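Local coordinates for protein serine racemase (Enterococcus faecalis, PDB 4ECL) that belongs to the alanine racemase family and joins a TIM-barrel domain to a mostly beta C-terminal domain in a two-chain assembly, at residues E54-T65 / G76-G85; I66-K74 / R91-L100. All coordinates share one frame; numbering follows the deposited sequence.

Contact 1 (E54-T65 / G76-G85); sequences EQIGVSSFAVAT and GISSEILILG
Glu54, in the last turn of helix 46-55, reaches across to the turn at Ser78 and Ser79 and puts one carboxylate oxygen, OE1, at the focus of three donors. Ser79 OG gives the shortest bond, 2.7 Å to Glu54 OE1 on its anti side; Ser79 N comes nearly along the C-O axis at 2.9 Å from the same OE1, and Ser78 N takes its syn lone pair at 3.0 Å. The glutamate gets there with CG anti to the backbone N (chi1 -174°) and an extended chain. Beyond this turn the segments run side by side as strands 60-63 and 80-83, the two parallel strands of a beta-alpha-beta unit in the TIM barrel, with helix 66-74 as the connection. Their amides and carbonyls interlock: Phe61 N bonds Glu80 O, Leu82 N reaches Phe61 O at 2.7 Å, Val63 N meets Leu82 O at 2.8 Å, and Leu84 N closes on Val63 O. Val63 and Ile81 lie on the face under helix 66-74, where their CG2 methyls touch at 3.7 Å, while the Phe61 ring turns an edge to Ser79 CB. On the face of Ala62 and Leu82, Ser60 OG donates to Glu80 OE2 over 3.1 Å, and Glu80 OE2 is also hydrogen-bonded to the Tyr217 hydroxyl. A water links Ser59 O to Glu80 N; Ser59 OG is bonded instead to Glu32.

Contact 2 (I66-K74 / R91-L100); sequences IDEGIRLRK and RAKELCKYEL
Ile66 and Ile70 of helix 66-74 face Leu95, Tyr98 and Leu100, and this is where the contact is tightest. Ile66 CG1 lies anti to its own amide nitrogen (chi1 -173°), which sends CD1 out to Leu95 CD2 at 3.7 Å. Leu100 CD1 fits against the CG1 atoms of both isoleucines. Ile70 lays its CG2 over one face of the Tyr98 ring, a CH-pi contact 4.1 Å from the centroid, and its CG1 comes within 3.5 Å of Tyr98 CD2. Gly69 lets Leu100 sit close to the helix. The axes of helices 66-74 and 92-97, neighbours on the outside of the TIM barrel, run 33° apart.

Toward solvent the contact is looser: Lys74 brings only CE near the Tyr98 hydroxyl, and Glu99 is exposed. Arg91, though partly exposed, is firmly bonded. It grips Glu94 side-on through NE and NH2; NH1, at 2.9 Å, and NH2 both bond Asp67 OD1, with a weak further bond from NH1 to OD2, making a salt-bridge network of the three residues. Ile66 CG2 lies over one face of the Arg91 guanidinium, toward its rim, and Asp5 of the second subunit packs on Arg91.

At the Schellman motif closing helix 92-97, Arg73 NE meets Tyr98 O at 2.8 Å, nearly straight, and NH2 meets Glu99 O at 3.1 Å from above the carbonyl plane; NH1 bonds Ile77 O and Ser79 O before strand 80-83. Arg91 thus sits between two carboxylates, probably easing their mutual repulsion, whereas Arg73 is met within the contact by carbonyl oxygens.

Contact 1 and contact 2 alternate along the chain: residues 54-65, then 66-74, then 76-85, then 91-100. Their centres are 11 Å apart, with contact 1 in the parallel sheet of the barrel domain and contact 2 in the layer of helices outside it. Helix 66-74 belongs to both stories, since it connects the two strands of contact 1 and forms one side of contact 2. The two touch directly where Ile77 N probably bonds Leu72 O, and where Val63 lies against Glu68. Leu100 also packs on Ile81 and Ile83, leading into the next strand, 101-104. Both contacts reach the second subunit, so this part of the barrel lies beside the dimer partner.

Contact 1 (E54-T65 / G76-G85)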
loop_
_atom_site.group_PDB
_atom_site.type_symbol
_atom_site.label_atom_id
_atom_site.label_comp_id
_atom_site.label_asym_id
_atom_site.label_seq_id
_atom_site.Cartn_x
_atom_site.Cartn_y
_atom_site.Cartn_z
ATOM N N GLU A 54 12.956 -21.896 1.688
ATOM C CA GLU A 54 14.014 -22.697 1.083
ATOM C C GLU A 54 14.811 -23.443 2.155
ATOM O O GLU A 54 15.249 -24.577 1.946
ATOM C CB GLU A 54 14.939 -21.834 0.225
ATOM C CG GLU A 54 15.972 -22.640 -0.545
ATOM C CD GLU A 54 16.593 -21.854 -1.696
ATOM O OE1 GLU A 54 16.139 -22.019 -2.848
ATOM O OE2 GLU A 54 17.541 -21.084 -1.452
ATOM N N GLN A 55 14.992 -22.813 3.310
ATOM C CA GLN A 55 15.730 -23.461 4.383
ATOM C C GLN A 55 15.015 -24.733 4.823
ATOM O O GLN A 55 15.647 -25.769 5.042
ATOM C CB GLN A 55 15.917 -22.515 5.569
ATOM C CG GLN A 55 16.724 -23.113 6.721
ATOM C CD GLN A 55 16.736 -22.214 7.942
ATOM O OE1 GLN A 55 17.010 -21.019 7.844
ATOM N NE2 GLN A 55 16.424 -22.783 9.100
ATOM N N ILE A 56 13.692 -24.664 4.926
ATOM C CA ILE A 56 12.945 -25.816 5.406
ATOM C C ILE A 56 12.586 -26.825 4.317
ATOM O O ILE A 56 11.901 -27.811 4.589
ATOM C CB ILE A 56 11.701 -25.409 6.215
ATOM C CG1 ILE A 56 10.718 -24.624 5.359
ATOM C CG2 ILE A 56 12.122 -24.585 7.422
ATOM C CD1 ILE A 56 9.353 -24.490 6.006
ATOM N N GLY A 57 13.058 -26.585 3.094
ATOM C CA GLY A 57 12.971 -27.591 2.049
ATOM C C GLY A 57 11.992 -27.333 0.920
ATOM O O GLY A 57 11.869 -28.166 0.024
ATOM N N VAL A 58 11.279 -26.210 0.951
ATOM C CA VAL A 58 10.471 -25.823 -0.203
ATOM C C VAL A 58 11.430 -25.589 -1.362
ATOM O O VAL A 58 12.436 -24.897 -1.206
ATOM C CB VAL A 58 9.663 -24.542 0.069
ATOM C CG1 VAL A 58 8.967 -24.058 -1.200
ATOM C CG2 VAL A 58 8.661 -24.768 1.202
ATOM N N SER A 59 11.133 -26.181 -2.518
ATOM C CA SER A 59 12.043 -26.100 -3.655
ATOM C C SER A 59 11.394 -25.566 -4.939
ATOM O O SER A 59 11.865 -25.839 -6.044
ATOM C CB SER A 59 12.665 -27.470 -3.905
ATOM O OG SER A 59 11.688 -28.480 -3.723
ATOM N N SER A 60 10.318 -24.804 -4.780
ATOM C CA SER A 60 9.604 -24.206 -5.904
ATOM C C SER A 60 8.850 -22.938 -5.484
ATOM O O SER A 60 8.083 -22.954 -4.515
ATOM C CB SER A 60 8.631 -25.228 -6.493
ATOM O OG SER A 60 8.147 -24.813 -7.754
ATOM N N PHE A 61 9.063 -21.846 -6.220
ATOM C CA PHE A 61 8.450 -20.547 -5.899
ATOM C C PHE A 61 7.784 -19.900 -7.121
ATOM O O PHE A 61 8.240 -20.073 -8.254
ATOM C CB PHE A 61 9.494 -19.583 -5.297
ATOM C CG PHE A 61 10.128 -20.110 -4.045
ATOM C CD1 PHE A 61 9.519 -19.925 -2.820
ATOM C CD2 PHE A 61 11.296 -20.852 -4.106
ATOM C CE1 PHE A 61 10.078 -20.452 -1.670
ATOM C CE2 PHE A 61 11.862 -21.383 -2.966
ATOM C CZ PHE A 61 11.254 -21.181 -1.743
ATOM N N ALA A 62 6.703 -19.164 -6.870
ATOM C CA ALA A 62 6.010 -18.392 -7.897
ATOM C C ALA A 62 6.038 -16.906 -7.525
ATOM O O ALA A 62 5.789 -16.549 -6.372
ATOM C CB ALA A 62 4.580 -18.862 -8.016
ATOM N N VAL A 63 6.336 -16.044 -8.498
ATOM C CA VAL A 63 6.293 -14.600 -8.288
ATOM C C VAL A 63 5.457 -13.982 -9.387
ATOM O O VAL A 63 5.158 -14.643 -10.381
ATOM C CB VAL A 63 7.688 -13.979 -8.358
ATOM C CG1 VAL A 63 8.467 -14.288 -7.093
ATOM C CG2 VAL A 63 8.421 -14.493 -9.581
ATOM N N ALA A 64 5.075 -12.722 -9.224
ATOM C CA ALA A 64 4.253 -12.071 -10.246
ATOM C C ALA A 64 5.074 -11.515 -11.402
ATOM O O ALA A 64 4.591 -11.440 -12.534
ATOM C CB ALA A 64 3.405 -10.955 -9.632
ATOM N N THR A 65 6.298 -11.082 -11.112
ATOM C CA THR A 65 7.080 -10.338 -12.092
ATOM C C THR A 65 8.530 -10.776 -12.095
ATOM O O THR A 65 9.008 -11.334 -11.116
ATOM C CB THR A 65 7.071 -8.824 -11.797
ATOM O OG1 THR A 65 7.905 -8.559 -10.664
ATOM C CG2 THR A 65 5.649 -8.315 -11.528
ATOM N N GLY A 76 19.658 -15.093 -2.596
ATOM C CA GLY A 76 20.310 -16.387 -2.493
ATOM C C GLY A 76 19.399 -17.571 -2.776
ATOM O O GLY A 76 19.776 -18.719 -2.526
ATOM N N ILE A 77 18.205 -17.303 -3.300
ATOM C CA ILE A 77 17.272 -18.377 -3.614
ATOM C C ILE A 77 17.793 -19.161 -4.815
ATOM O O ILE A 77 18.104 -18.589 -5.852
ATOM C CB ILE A 77 15.855 -17.851 -3.885
ATOM C CG1 ILE A 77 15.300 -17.180 -2.629
ATOM C CG2 ILE A 77 14.940 -18.989 -4.283
ATOM C CD1 ILE A 77 15.272 -18.112 -1.422
ATOM N N SER A 78 17.915 -20.470 -4.661
ATOM C CA SER A 78 18.516 -21.292 -5.702
ATOM C C SER A 78 17.496 -22.210 -6.359
ATOM O O SER A 78 17.766 -22.789 -7.413
ATOM C CB SER A 78 19.650 -22.131 -5.121
ATOM O OG SER A 78 19.121 -23.112 -4.250
ATOM N N SER A 79 16.332 -22.349 -5.733
ATOM C CA SER A 79 15.273 -23.199 -6.269
ATOM C C SER A 79 14.626 -22.618 -7.525
ATOM O O SER A 79 14.863 -21.458 -7.894
ATOM C CB SER A 79 14.203 -23.448 -5.212
ATOM O OG SER A 79 14.775 -24.029 -4.062
ATOM N N GLU A 80 13.803 -23.427 -8.187
ATOM C CA GLU A 80 13.097 -22.943 -9.366
ATOM C C GLU A 80 12.110 -21.847 -8.983
ATOM O O GLU A 80 11.519 -21.860 -7.890
ATOM C CB GLU A 80 12.398 -24.086 -10.118
ATOM C CG GLU A 80 11.301 -24.801 -9.336
ATOM C CD GLU A 80 10.844 -26.093 -10.008
ATOM O OE1 GLU A 80 11.464 -26.489 -11.017
ATOM O OE2 GLU A 80 9.873 -26.714 -9.522
ATOM N N ILE A 81 11.962 -20.882 -9.885
ATOM C CA ILE A 81 11.053 -19.764 -9.695
ATOM C C ILE A 81 10.218 -19.592 -10.966
ATOM O O ILE A 81 10.756 -19.575 -12.066
ATOM C CB ILE A 81 11.840 -18.458 -9.435
ATOM C CG1 ILE A 81 12.774 -18.622 -8.237
ATOM C CG2 ILE A 81 10.887 -17.270 -9.250
ATOM C CD1 ILE A 81 13.843 -17.546 -8.146
ATOM N N LEU A 82 8.905 -19.474 -10.803
ATOM C CA LEU A 82 7.996 -19.248 -11.916
ATOM C C LEU A 82 7.443 -17.827 -11.863
ATOM O O LEU A 82 6.861 -17.424 -10.856
ATOM C CB LEU A 82 6.828 -20.230 -11.844
ATOM C CG LEU A 82 5.707 -20.046 -12.869
ATOM C CD1 LEU A 82 6.278 -20.187 -14.279
ATOM C CD2 LEU A 82 4.579 -21.059 -12.630
ATOM N N ILE A 83 7.628 -17.074 -12.943
ATOM C CA ILE A 83 7.002 -15.767 -13.098
ATOM C C ILE A 83 5.631 -15.962 -13.707
ATOM O O ILE A 83 5.518 -16.393 -14.862
ATOM C CB ILE A 83 7.824 -14.881 -14.019
ATOM C CG1 ILE A 83 9.241 -14.760 -13.471
ATOM C CG2 ILE A 83 7.166 -13.499 -14.179
ATOM C CD1 ILE A 83 10.232 -14.369 -14.505
ATOM N N LEU A 84 4.599 -15.646 -12.933
ATOM C CA LEU A 84 3.216 -15.934 -13.301
ATOM C C LEU A 84 2.624 -15.005 -14.353
ATOM O O LEU A 84 1.639 -15.356 -15.010
ATOM C CB LEU A 84 2.330 -15.870 -12.066
ATOM C CG LEU A 84 2.645 -16.875 -10.978
ATOM C CD1 LEU A 84 1.860 -16.542 -9.720
ATOM C CD2 LEU A 84 2.285 -18.271 -11.510
ATOM N N GLY A 85 3.201 -13.817 -14.493
ATOM C CA GLY A 85 2.655 -12.819 -15.399
ATOM C C GLY A 85 3.563 -12.472 -16.567
ATOM O O GLY A 85 4.595 -13.110 -16.783
HETATM O O HOH W 1 19.850 -21.759 -1.743
HETATM O O HOH W 2 14.664 -26.417 -7.376
#

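Contact 2 (I66-K74 / R91-L100)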
loop_
_atom_site.group_PDB
_atom_site.type_symbol
_atom_site.label_atom_id
_atom_site.label_comp_id
_atom_site.label_asym_id
_atom_site.label_seq_id
_atom_site.Cartn_x
_atom_site.Cartn_y
_atom_site.Cartn_z
ATOM N N ILE A 66 9.227 -10.511 -13.198
ATOM C CA ILE A 66 10.647 -10.826 -13.306
ATOM C C ILE A 66 11.484 -10.096 -12.246
ATOM O O ILE A 66 12.489 -10.625 -11.767
ATOM C CB ILE A 66 11.202 -10.500 -14.712
ATOM C CG1 ILE A 66 12.646 -10.993 -14.841
ATOM C CG2 ILE A 66 11.107 -8.991 -15.005
ATOM C CD1 ILE A 66 13.195 -10.913 -16.248
ATOM N N ASP A 67 11.070 -8.888 -11.867
ATOM C CA ASP A 67 11.822 -8.134 -10.856
ATOM C C ASP A 67 11.738 -8.779 -9.470
ATOM O O ASP A 67 12.700 -8.755 -8.701
ATOM C CB ASP A 67 11.381 -6.677 -10.830
ATOM C CG ASP A 67 11.561 -6.008 -12.178
ATOM O OD1 ASP A 67 12.688 -5.562 -12.468
ATOM O OD2 ASP A 67 10.586 -5.975 -12.957
ATOM N N GLU A 68 10.589 -9.359 -9.155
ATOM C CA GLU A 68 10.486 -10.191 -7.964
ATOM C C GLU A 68 11.397 -11.406 -8.067
ATOM O O GLU A 68 12.102 -11.732 -7.119
ATOM C CB GLU A 68 9.044 -10.618 -7.737
ATOM C CG GLU A 68 8.184 -9.472 -7.250
ATOM C CD GLU A 68 6.742 -9.871 -7.105
ATOM O OE1 GLU A 68 6.367 -10.905 -7.687
ATOM O OE2 GLU A 68 5.986 -9.159 -6.413
ATOM N N GLY A 69 11.390 -12.062 -9.223
ATOM C CA GLY A 69 12.233 -13.228 -9.448
ATOM C C GLY A 69 13.724 -12.937 -9.315
ATOM O O GLY A 69 14.467 -13.694 -8.684
ATOM N N ILE A 70 14.165 -11.839 -9.920
ATOM C CA ILE A 70 15.554 -11.421 -9.824
ATOM C C ILE A 70 15.931 -11.113 -8.356
ATOM O O ILE A 70 17.013 -11.492 -7.888
ATOM C CB ILE A 70 15.807 -10.197 -10.733
ATOM C CG1 ILE A 70 15.721 -10.607 -12.199
ATOM C CG2 ILE A 70 17.167 -9.585 -10.476
ATOM C CD1 ILE A 70 15.965 -9.441 -13.146
ATOM N N ARG A 71 15.030 -10.451 -7.629
ATOM C CA ARG A 71 15.258 -10.189 -6.203
ATOM C C ARG A 71 15.480 -11.475 -5.409
ATOM O O ARG A 71 16.377 -11.536 -4.569
ATOM C CB ARG A 71 14.112 -9.380 -5.599
ATOM C CG ARG A 71 14.250 -7.882 -5.847
ATOM C CD ARG A 71 12.970 -7.147 -5.515
ATOM N NE ARG A 71 12.640 -7.253 -4.102
ATOM C CZ ARG A 71 11.400 -7.272 -3.626
ATOM N NH1 ARG A 71 10.364 -7.207 -4.458
ATOM N NH2 ARG A 71 11.195 -7.370 -2.320
ATOM N N LEU A 72 14.685 -12.506 -5.698
ATOM C CA LEU A 72 14.841 -13.794 -5.025
ATOM C C LEU A 72 16.228 -14.356 -5.246
ATOM O O LEU A 72 16.870 -14.822 -4.305
ATOM C CB LEU A 72 13.793 -14.794 -5.493
ATOM C CG LEU A 72 12.362 -14.426 -5.120
ATOM C CD1 LEU A 72 11.457 -15.609 -5.398
ATOM C CD2 LEU A 72 12.338 -14.066 -3.641
ATOM N N ARG A 73 16.690 -14.297 -6.487
ATOM C CA ARG A 73 18.032 -14.756 -6.837
ATOM C C ARG A 73 19.093 -13.989 -6.053
ATOM O O ARG A 73 20.100 -14.559 -5.629
ATOM C CB ARG A 73 18.285 -14.603 -8.345
ATOM C CG ARG A 73 17.499 -15.576 -9.237
ATOM C CD ARG A 73 17.785 -17.026 -8.857
ATOM N NE ARG A 73 17.186 -17.977 -9.796
ATOM C CZ ARG A 73 16.715 -19.173 -9.458
ATOM N NH1 ARG A 73 16.764 -19.570 -8.192
ATOM N NH2 ARG A 73 16.188 -19.971 -10.383
ATOM N N LYS A 74 18.866 -12.691 -5.871
ATOM C CA LYS A 74 19.792 -11.865 -5.109
ATOM C C LYS A 74 19.725 -12.190 -3.621
ATOM O O LYS A 74 20.687 -11.961 -2.894
ATOM C CB LYS A 74 19.519 -10.377 -5.342
ATOM C CG LYS A 74 19.886 -9.891 -6.743
ATOM C CD LYS A 74 19.274 -8.528 -7.048
ATOM C CE LYS A 74 19.648 -8.049 -8.463
ATOM N NZ LYS A 74 18.952 -6.781 -8.861
ATOM N N ARG A 91 13.659 -8.423 -22.044
ATOM C CA ARG A 91 14.435 -8.807 -20.873
ATOM C C ARG A 91 14.708 -10.304 -20.887
ATOM O O ARG A 91 14.940 -10.911 -19.846
ATOM C CB ARG A 91 13.727 -8.374 -19.579
ATOM C CG ARG A 91 13.572 -6.855 -19.443
ATOM C CD ARG A 91 12.964 -6.439 -18.095
ATOM N NE ARG A 91 13.920 -6.561 -16.996
ATOM C CZ ARG A 91 13.650 -6.264 -15.729
ATOM N NH1 ARG A 91 12.448 -5.822 -15.385
ATOM N NH2 ARG A 91 14.585 -6.410 -14.801
ATOM N N ALA A 92 14.686 -10.895 -22.078
ATOM C CA ALA A 92 14.889 -12.335 -22.215
ATOM C C ALA A 92 16.273 -12.756 -21.739
ATOM O O ALA A 92 16.473 -13.894 -21.322
ATOM C CB ALA A 92 14.673 -12.777 -23.650
ATOM N N LYS A 93 17.225 -11.829 -21.814
ATOM C CA LYS A 93 18.585 -12.091 -21.366
ATOM C C LYS A 93 18.632 -12.302 -19.850
ATOM O O LYS A 93 19.347 -13.172 -19.352
ATOM C CB LYS A 93 19.498 -10.941 -21.784
ATOM C CG LYS A 93 20.927 -11.082 -21.313
ATOM C CD LYS A 93 21.798 -9.974 -21.879
ATOM C CE LYS A 93 23.133 -9.906 -21.152
ATOM N NZ LYS A 93 23.805 -11.235 -21.076
ATOM N N GLU A 94 17.859 -11.507 -19.121
ATOM C CA GLU A 94 17.791 -11.630 -17.670
ATOM C C GLU A 94 17.083 -12.913 -17.253
ATOM O O GLU A 94 17.457 -13.537 -16.259
ATOM C CB GLU A 94 17.086 -10.418 -17.057
ATOM C CG GLU A 94 17.880 -9.134 -17.151
ATOM C CD GLU A 94 17.070 -7.922 -16.728
ATOM O OE1 GLU A 94 16.317 -7.394 -17.575
ATOM O OE2 GLU A 94 17.185 -7.498 -15.556
ATOM N N LEU A 95 16.055 -13.295 -18.009
ATOM C CA LEU A 95 15.352 -14.545 -17.758
ATOM C C LEU A 95 16.338 -15.689 -17.856
ATOM O O LEU A 95 16.312 -16.627 -17.046
ATOM C CB LEU A 95 14.246 -14.757 -18.789
ATOM C CG LEU A 95 12.973 -13.947 -18.587
ATOM C CD1 LEU A 95 12.017 -14.133 -19.749
ATOM C CD2 LEU A 95 12.327 -14.380 -17.290
ATOM N N CYS A 96 17.210 -15.604 -18.855
ATOM C CA CYS A 96 18.173 -16.660 -19.118
ATOM C C CYS A 96 19.249 -16.692 -18.038
ATOM O O CYS A 96 19.549 -17.759 -17.489
ATOM C CB CYS A 96 18.814 -16.477 -20.494
ATOM S SG CYS A 96 19.901 -17.831 -20.975
ATOM N N LYS A 97 19.814 -15.519 -17.738
ATOM C CA LYS A 97 20.913 -15.392 -16.777
ATOM C C LYS A 97 20.502 -15.733 -15.351
ATOM O O LYS A 97 21.271 -16.341 -14.601
ATOM C CB LYS A 97 21.505 -13.979 -16.816
ATOM C CG LYS A 97 22.283 -13.584 -15.554
ATOM C CD LYS A 97 23.040 -12.274 -15.747
ATOM C CE LYS A 97 22.116 -11.175 -16.246
ATOM N NZ LYS A 97 22.840 -10.159 -17.064
ATOM N N TYR A 98 19.291 -15.336 -14.977
ATOM C CA TYR A 98 18.799 -15.616 -13.637
ATOM C C TYR A 98 17.998 -16.909 -13.554
ATOM O O TYR A 98 17.396 -17.202 -12.511
ATOM C CB TYR A 98 17.990 -14.438 -13.097
ATOM C CG TYR A 98 18.848 -13.221 -12.831
ATOM C CD1 TYR A 98 19.866 -13.261 -11.884
ATOM C CD2 TYR A 98 18.648 -12.039 -13.529
ATOM C CE1 TYR A 98 20.661 -12.152 -11.636
ATOM C CE2 TYR A 98 19.437 -10.924 -13.289
ATOM C CZ TYR A 98 20.440 -10.986 -12.344
ATOM O OH TYR A 98 21.225 -9.880 -12.106
ATOM N N GLU A 99 18.009 -17.675 -14.643
ATOM C CA GLU A 99 17.371 -18.991 -14.693
ATOM C C GLU A 99 15.943 -18.952 -14.177
ATOM O O GLU A 99 15.517 -19.819 -13.424
ATOM C CB GLU A 99 18.169 -20.015 -13.895
ATOM C CG GLU A 99 19.495 -20.419 -14.511
ATOM C CD GLU A 99 20.188 -21.510 -13.699
ATOM O OE1 GLU A 99 21.410 -21.393 -13.451
ATOM O OE2 GLU A 99 19.506 -22.483 -13.300
ATOM N N LEU A 100 15.208 -17.930 -14.577
ATOM C CA LEU A 100 13.814 -17.815 -14.193
ATOM C C LEU A 100 12.932 -18.549 -15.197
ATOM O O LEU A 100 13.220 -18.551 -16.385
ATOM C CB LEU A 100 13.441 -16.341 -14.113
ATOM C CG LEU A 100 14.382 -15.620 -13.138
ATOM C CD1 LEU A 100 14.172 -14.116 -13.154
ATOM C CD2 LEU A 100 14.212 -16.182 -11.721
#